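Local coordinates for uncharacterized protein YfeY (Escherichia coli, PDB 2QZB) that is of unknown function but belongs to the DUF1131 family and is probably a lipoprotein in the natural, full-length form, at residues G22-S27 with D37-D42; G41-R46 with N67-I72; T99-S102 with K107-G110. All blocks are in the same frame, centred on the assembly; numbering follows the deposited sequence.

Interaction 1 of 3, residues G22-S27 with D37-D42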
loop_
_atom_site.group_PDB
_atom_site.type_symbol
_atom_site.label_atom_id
_atom_site.label_comp_id
_atom_site.label_asym_id
_atom_site.label_seq_id
_atom_site.Cartn_x
_atom_site.Cartn_y
_atom_site.Cartn_z
ATOM N N GLY A 22 9.844 3.672 -6.470
ATOM C CA GLY A 22 10.751 4.534 -7.254
ATOM C C GLY A 22 12.042 4.739 -6.479
ATOM O O GLY A 22 12.742 3.783 -6.177
ATOM N N GLU A 23 12.347 5.979 -6.119
ATOM C CA GLU A 23 13.565 6.260 -5.366
ATOM C C GLU A 23 13.279 6.473 -3.870
ATOM O O GLU A 23 14.165 6.797 -3.092
ATOM C CB GLU A 23 14.316 7.452 -5.986
ATOM C CG GLU A 23 14.356 7.466 -7.552
ATOM C CD GLU A 23 15.124 6.276 -8.200
ATOM O OE1 GLU A 23 16.157 6.526 -8.866
ATOM O OE2 GLU A 23 14.695 5.092 -8.081
ATOM N N LEU A 24 12.033 6.268 -3.466
ATOM C CA LEU A 24 11.665 6.263 -2.050
ATOM C C LEU A 24 12.041 4.897 -1.459
ATOM O O LEU A 24 11.560 3.872 -1.914
ATOM C CB LEU A 24 10.178 6.519 -1.888
ATOM C CG LEU A 24 9.600 7.832 -2.413
ATOM C CD1 LEU A 24 8.092 7.759 -2.436
ATOM C CD2 LEU A 24 10.041 9.019 -1.533
ATOM N N THR A 25 12.944 4.903 -0.482
ATOM C CA THR A 25 13.533 3.677 0.068
ATOM C C THR A 25 13.625 3.782 1.585
ATOM O O THR A 25 13.221 4.800 2.193
ATOM C CB THR A 25 14.953 3.317 -0.546
ATOM O OG1 THR A 25 15.972 4.160 0.010
ATOM C CG2 THR A 25 14.986 3.411 -2.072
ATOM N N ALA A 26 14.123 2.714 2.204
ATOM C CA ALA A 26 14.334 2.691 3.649
ATOM C C ALA A 26 15.360 3.759 4.068
ATOM O O ALA A 26 15.349 4.209 5.208
ATOM C CB ALA A 26 14.787 1.312 4.108
ATOM N N SER A 27 16.240 4.171 3.166
ATOM C CA SER A 27 17.217 5.214 3.554
ATOM C C SER A 27 16.733 6.652 3.298
ATOM O O SER A 27 17.402 7.615 3.691
ATOM C CB SER A 27 18.598 4.964 2.939
ATOM O OG SER A 27 18.511 4.505 1.595
ATOM N N ASP A 37 12.279 15.359 -3.934
ATOM C CA ASP A 37 13.379 14.998 -4.816
ATOM C C ASP A 37 13.271 13.579 -5.319
ATOM O O ASP A 37 13.700 13.295 -6.416
ATOM C CB ASP A 37 14.721 15.160 -4.095
ATOM C CG ASP A 37 15.135 16.623 -3.959
ATOM O OD1 ASP A 37 16.238 16.857 -3.415
ATOM O OD2 ASP A 37 14.355 17.527 -4.396
ATOM N N ALA A 38 12.725 12.690 -4.494
ATOM C CA ALA A 38 12.585 11.276 -4.854
ATOM C C ALA A 38 11.426 11.014 -5.784
ATOM O O ALA A 38 11.477 10.083 -6.575
ATOM C CB ALA A 38 12.439 10.417 -3.605
ATOM N N LEU A 39 10.385 11.831 -5.674
ATOM C CA LEU A 39 9.142 11.631 -6.403
ATOM C C LEU A 39 9.324 11.888 -7.886
ATOM O O LEU A 39 9.999 12.818 -8.253
ATOM C CB LEU A 39 8.038 12.547 -5.854
ATOM C CG LEU A 39 7.356 12.083 -4.555
ATOM C CD1 LEU A 39 6.487 13.220 -3.925
ATOM C CD2 LEU A 39 6.549 10.794 -4.726
ATOM N N ASP A 40 8.696 11.071 -8.726
ATOM C CA ASP A 40 8.760 11.258 -10.177
ATOM C C ASP A 40 7.337 11.274 -10.770
ATOM O O ASP A 40 6.799 10.260 -11.225
ATOM C CB ASP A 40 9.609 10.165 -10.815
ATOM C CG ASP A 40 10.009 10.483 -12.250
ATOM O OD1 ASP A 40 10.523 11.608 -12.532
ATOM O OD2 ASP A 40 9.844 9.567 -13.090
ATOM N N GLY A 41 6.717 12.435 -10.730
ATOM C CA GLY A 41 5.362 12.580 -11.230
ATOM C C GLY A 41 4.916 13.986 -10.938
ATOM O O GLY A 41 5.640 14.763 -10.320
ATOM N N ASP A 42 3.701 14.302 -11.367
ATOM C CA ASP A 42 3.147 15.608 -11.185
ATOM C C ASP A 42 2.328 15.559 -9.891
ATOM O O ASP A 42 1.107 15.635 -9.924
ATOM C CB ASP A 42 2.250 15.949 -12.380
ATOM C CG ASP A 42 2.957 15.762 -13.729
ATOM O OD1 ASP A 42 3.987 16.424 -13.944
ATOM O OD2 ASP A 42 2.457 14.971 -14.570
#
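At the C-terminal end of helix 32-38, Ala38 meets Leu24 and Glu23 of the loop that leaves strand 20-21, packing the loop against the end of the helix. The methyl of Ala38 points toward the loop, and the CD2 branch of Leu24 comes down on it: Leu24 CD2 lies 3.5 Å from Ala38 CB, closer than carbon atoms usually sit, and Leu24 CG follows at 4.0 Å from the same methyl. The other branch of Leu24 goes to the next residue, with CD1 4.1 Å from Leu39 CD2. The two methyls of Leu24 are thus divided between Ala38 and Leu39. Leu24 CG stands anti to its own carbonyl carbon (chi1 -60°), which lets CD1 reach Met70 and Ile72 of strand 67-73 while CD2 meets Ala38. Leu39 also reaches Met70, although its CB starts out away from the loop.

On the solvent side, Glu23 only brushes past: its CB is 3.9 Å from Ala38 O, and the bend at chi2 (-64°) leads the carboxylate off and away from the helix. The core of the contact, Leu24 with Ala38 and Leu39, is apolar, and Glu23 lies at its rim beside the carbonyl oxygen. It is plain packing of a helix C-terminus, where the chain leaves helical geometry at Leu39, between a covering loop and the large antiparallel sheet.

Interaction 2 of 3, residues G41-R46 with N67-I72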
loop_
_atom_site.group_PDB
_atom_site.type_symbol
_atom_site.label_atom_id
_atom_site.label_comp_id
_atom_site.label_asym_id
_atom_site.label_seq_id
_atom_site.Cartn_x
_atom_site.Cartn_y
_atom_site.Cartn_z
ATOM N N GLY A 41 6.717 12.435 -10.730
ATOM C CA GLY A 41 5.362 12.580 -11.230
ATOM C C GLY A 41 4.916 13.986 -10.938
ATOM O O GLY A 41 5.640 14.763 -10.320
ATOM N N ASP A 42 3.701 14.302 -11.367
ATOM C CA ASP A 42 3.147 15.608 -11.185
ATOM C C ASP A 42 2.328 15.559 -9.891
ATOM O O ASP A 42 1.107 15.635 -9.924
ATOM C CB ASP A 42 2.250 15.949 -12.380
ATOM C CG ASP A 42 2.957 15.762 -13.729
ATOM O OD1 ASP A 42 3.987 16.424 -13.944
ATOM O OD2 ASP A 42 2.457 14.971 -14.570
ATOM N N TYR A 43 3.006 15.426 -8.758
ATOM C CA TYR A 43 2.332 15.281 -7.474
ATOM C C TYR A 43 2.432 16.569 -6.688
ATOM O O TYR A 43 3.306 17.380 -6.946
ATOM C CB TYR A 43 3.015 14.196 -6.650
ATOM C CG TYR A 43 2.915 12.791 -7.218
ATOM C CD1 TYR A 43 1.683 12.188 -7.417
ATOM C CD2 TYR A 43 4.062 12.086 -7.554
ATOM C CE1 TYR A 43 1.597 10.907 -7.912
ATOM C CE2 TYR A 43 3.988 10.825 -8.054
ATOM C CZ TYR A 43 2.748 10.238 -8.220
ATOM O OH TYR A 43 2.673 8.965 -8.708
ATOM N N ARG A 44 1.538 16.700 -5.713
ATOM C CA ARG A 44 1.652 17.633 -4.618
ATOM C C ARG A 44 1.943 16.810 -3.356
ATOM O O ARG A 44 1.824 15.581 -3.359
ATOM C CB ARG A 44 0.321 18.398 -4.453
ATOM C CG ARG A 44 0.124 19.608 -5.430
ATOM C CD ARG A 44 0.124 19.211 -6.926
ATOM N NE ARG A 44 -0.270 20.345 -7.765
ATOM C CZ ARG A 44 -1.501 20.568 -8.233
ATOM N NH1 ARG A 44 -2.528 19.748 -7.957
ATOM N NH2 ARG A 44 -1.722 21.642 -8.977
ATOM N N LEU A 45 2.313 17.483 -2.280
ATOM C CA LEU A 45 2.724 16.835 -1.029
ATOM C C LEU A 45 2.090 17.572 0.168
ATOM O O LEU A 45 2.048 18.816 0.191
ATOM C CB LEU A 45 4.262 16.868 -0.948
ATOM C CG LEU A 45 4.965 16.066 0.151
ATOM C CD1 LEU A 45 4.725 14.534 0.030
ATOM C CD2 LEU A 45 6.438 16.362 0.096
ATOM N N ARG A 46 1.592 16.814 1.139
ATOM C CA ARG A 46 0.887 17.335 2.287
ATOM C C ARG A 46 1.487 16.589 3.488
ATOM O O ARG A 46 2.045 15.533 3.304
ATOM C CB ARG A 46 -0.552 16.865 2.135
ATOM C CG ARG A 46 -1.521 17.686 2.698
ATOM C CD ARG A 46 -2.747 17.532 1.888
ATOM N NE ARG A 46 -3.530 16.327 2.161
ATOM C CZ ARG A 46 -4.849 16.321 2.066
ATOM N NH1 ARG A 46 -5.487 17.446 1.725
ATOM N NH2 ARG A 46 -5.532 15.217 2.324
ATOM N N ASN A 67 -6.861 13.637 -4.748
ATOM C CA ASN A 67 -6.859 12.300 -4.149
ATOM C C ASN A 67 -5.459 11.912 -3.651
ATOM O O ASN A 67 -4.428 12.310 -4.228
ATOM C CB ASN A 67 -7.278 11.265 -5.198
ATOM C CG ASN A 67 -8.774 11.300 -5.542
ATOM O OD1 ASN A 67 -9.667 11.359 -4.678
ATOM N ND2 ASN A 67 -9.043 11.238 -6.818
ATOM N N VAL A 68 -5.417 11.090 -2.610
ATOM C CA VAL A 68 -4.155 10.644 -2.079
ATOM C C VAL A 68 -3.614 9.592 -3.022
ATOM O O VAL A 68 -4.291 8.619 -3.317
ATOM C CB VAL A 68 -4.327 10.109 -0.625
ATOM C CG1 VAL A 68 -3.045 9.578 -0.085
ATOM C CG2 VAL A 68 -4.831 11.209 0.256
ATOM N N ALA A 69 -2.411 9.820 -3.537
ATOM C CA ALA A 69 -1.708 8.821 -4.378
ATOM C C ALA A 69 -0.840 7.849 -3.557
ATOM O O ALA A 69 -0.650 6.688 -3.954
ATOM C CB ALA A 69 -0.827 9.517 -5.412
ATOM N N MET A 70 -0.275 8.338 -2.441
ATOM C CA MET A 70 0.585 7.528 -1.529
ATOM C C MET A 70 0.536 8.168 -0.170
ATOM O O MET A 70 0.487 9.408 -0.057
ATOM C CB MET A 70 2.107 7.559 -1.850
ATOM C CG MET A 70 2.602 7.221 -3.236
ATOM S SD MET A 70 4.433 7.245 -3.388
ATOM C CE MET A 70 4.444 7.530 -5.136
ATOM N N VAL A 71 0.655 7.317 0.843
ATOM C CA VAL A 71 0.888 7.727 2.232
ATOM C C VAL A 71 2.253 7.207 2.626
ATOM O O VAL A 71 2.499 6.004 2.530
ATOM C CB VAL A 71 -0.136 7.112 3.204
ATOM C CG1 VAL A 71 0.096 7.669 4.660
ATOM C CG2 VAL A 71 -1.600 7.375 2.755
ATOM N N ILE A 72 3.138 8.101 3.073
ATOM C CA ILE A 72 4.453 7.736 3.460
ATOM C C ILE A 72 4.583 7.870 4.985
ATOM O O ILE A 72 4.243 8.924 5.578
ATOM C CB ILE A 72 5.476 8.649 2.767
ATOM C CG1 ILE A 72 5.307 8.581 1.247
ATOM C CG2 ILE A 72 6.872 8.269 3.199
ATOM C CD1 ILE A 72 6.160 9.629 0.475
#
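Tyr43 and Ala69 make the tight part of this contact, where the chain leading into strand 44-52 looks across strand 55-64 toward strand 67-73. One side of the tyrosine ring does the touching: CE1 is 3.7 Å from Ala69 CB, and CD1 follows at 4.2 Å from the same methyl. The methyl meets the ring obliquely. Tyr43 CG stands anti to its carbonyl carbon (chi1 -66°), and the ring also touches Val62 of the intervening strand. At its far end the fit slackens: Tyr43 OH is 4.2 Å from Met70 CE, and Tyr43 CE2 is 4.4 Å from that same methyl. Tyr43 OH is hydrogen-bonded to Asp86 OD2, while Ile89 packs against both Tyr43 and Met70.

The outer side is looser. Arg46 stays 4.6 Å or more from strand 67-73 and turns its guanidinium to a salt bridge with Glu61.

Ala69 and Met70 can both point toward the segment of Tyr43 because they face the single residue Val62, breaking the usual alternation of sides. That is a classic beta bulge, here between strands 55-64 and 67-73, in the up-and-down run of strands at one end of the antiparallel sheet.

Interaction 3 of 3, residues T99-S102 with K107-G110; sequences TPFS and KAFG
With CG anti to its own nitrogen (chi1 -177°) and the ring turned to chi2 84°, Phe101 reaches out from a short, weakly bonded helix around 101-104 toward the backbone at Lys107 and Ala108. The contact belongs to the connection leading to strand 112-114: the chain runs through the helix and comes back past the phenylalanine on its way to that strand, the outermost at its end of the large antiparallel sheet. Toward Lys107 and Ala108, Phe101 works with its edge. The approaching backbone atoms lie near the plane of the ring, at its far corner.

The rest of the ring sits in a wider aromatic and aliphatic cluster. Phe137 and Phe101 meet edge-to-face, the Tyr105 ring meets Phe101 with planes at about 40°, and Leu154 of helix 151-154 packs on both Phe101 and Ala108. Asp151 OD1, from the same helix, accepts a hydrogen bond from Ala108 N.

Lys107 lends only main-chain atoms to the ring, its side chain pointing away. Phe101 CZ lies 4.2 Å from Lys107 C. The Ala108 methyl adds an apolar touch, its CB 4.3 Å from Phe101 CZ. Closer still, Phe101 CZ is 4.1 Å from both Ala108 CA and Ala108 N.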
loop_
_atom_site.group_PDB
_atom_site.type_symbol
_atom_site.label_atom_id
_atom_site.label_comp_id
_atom_site.label_asym_id
_atom_site.label_seq_id
_atom_site.Cartn_x
_atom_site.Cartn_y
_atom_site.Cartn_z
ATOM N N THR A 99 -6.284 -5.094 -9.829
ATOM C CA THR A 99 -6.032 -6.511 -10.122
ATOM C C THR A 99 -7.101 -7.338 -9.383
ATOM O O THR A 99 -7.346 -7.087 -8.216
ATOM C CB THR A 99 -4.615 -6.925 -9.697
ATOM O OG1 THR A 99 -3.688 -6.207 -10.510
ATOM C CG2 THR A 99 -4.351 -8.477 -9.891
ATOM N N PRO A 100 -7.756 -8.299 -10.068
ATOM C CA PRO A 100 -8.717 -9.178 -9.398
ATOM C C PRO A 100 -8.034 -10.106 -8.366
ATOM O O PRO A 100 -6.942 -10.611 -8.594
ATOM C CB PRO A 100 -9.338 -9.983 -10.551
ATOM C CG PRO A 100 -9.089 -9.082 -11.820
ATOM C CD PRO A 100 -7.690 -8.559 -11.521
ATOM N N PHE A 101 -8.666 -10.292 -7.221
ATOM C CA PHE A 101 -8.168 -11.281 -6.247
ATOM C C PHE A 101 -7.845 -12.657 -6.878
ATOM O O PHE A 101 -6.770 -13.227 -6.635
ATOM C CB PHE A 101 -9.241 -11.442 -5.155
ATOM C CG PHE A 101 -8.852 -12.374 -4.043
ATOM C CD1 PHE A 101 -8.084 -11.920 -2.969
ATOM C CD2 PHE A 101 -9.320 -13.694 -4.028
ATOM C CE1 PHE A 101 -7.726 -12.772 -1.916
ATOM C CE2 PHE A 101 -8.987 -14.557 -2.984
ATOM C CZ PHE A 101 -8.179 -14.109 -1.929
ATOM N N SER A 102 -8.786 -13.160 -7.689
ATOM C CA SER A 102 -8.739 -14.482 -8.347
ATOM C C SER A 102 -7.619 -14.637 -9.371
ATOM O O SER A 102 -7.259 -15.780 -9.746
ATOM C CB SER A 102 -10.084 -14.750 -9.026
ATOM O OG SER A 102 -10.382 -13.720 -9.965
ATOM N N LYS A 107 -7.323 -19.000 -2.835
ATOM C CA LYS A 107 -7.963 -18.980 -1.525
ATOM C C LYS A 107 -7.243 -17.998 -0.607
ATOM O O LYS A 107 -6.086 -17.652 -0.825
ATOM C CB LYS A 107 -8.020 -20.391 -0.912
ATOM C CG LYS A 107 -6.721 -20.927 -0.366
ATOM C CD LYS A 107 -6.775 -22.458 -0.116
ATOM C CE LYS A 107 -7.569 -22.830 1.160
ATOM N NZ LYS A 107 -6.995 -23.994 1.954
ATOM N N ALA A 108 -7.949 -17.516 0.397
ATOM C CA ALA A 108 -7.397 -16.515 1.328
ATOM C C ALA A 108 -6.482 -17.111 2.401
ATOM O O ALA A 108 -5.489 -16.481 2.797
ATOM C CB ALA A 108 -8.542 -15.737 1.982
ATOM N N PHE A 109 -6.816 -18.326 2.839
ATOM C CA PHE A 109 -6.177 -19.007 3.981
ATOM C C PHE A 109 -4.680 -18.786 4.004
ATOM O O PHE A 109 -3.974 -19.040 3.012
ATOM C CB PHE A 109 -6.519 -20.518 3.979
ATOM C CG PHE A 109 -5.923 -21.291 5.142
ATOM C CD1 PHE A 109 -6.673 -21.525 6.295
ATOM C CD2 PHE A 109 -4.609 -21.776 5.085
ATOM C CE1 PHE A 109 -6.121 -22.213 7.377
ATOM C CE2 PHE A 109 -4.054 -22.468 6.160
ATOM C CZ PHE A 109 -4.812 -22.686 7.306
ATOM N N GLY A 110 -4.204 -18.257 5.126
ATOM C CA GLY A 110 -2.772 -18.136 5.399
ATOM C C GLY A 110 -2.052 -17.023 4.658
ATOM O O GLY A 110 -1.058 -16.498 5.154
#

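Interactions 1 and 2 touch each other through Met70. They share Gly41 and Asp42, their centres are 11 Å apart, and Leu24 CD1 lies 3.8 Å from Met70 SD, while Leu39 CD2 is 3.9 Å from Met70 CE. Ile72 adds a further link, with its CD1 4.0 Å from Leu24 CD1. Interaction 3 stands apart, on the opposite side of the chain's centre. Its centre is 29 Å from that of interaction 1 and 28 Å from that of interaction 2, with nearest atoms about 17 Å and 14 Å away. Interactions 1 and 2 lie toward one end of the eight-stranded sheet and interaction 3 toward the other.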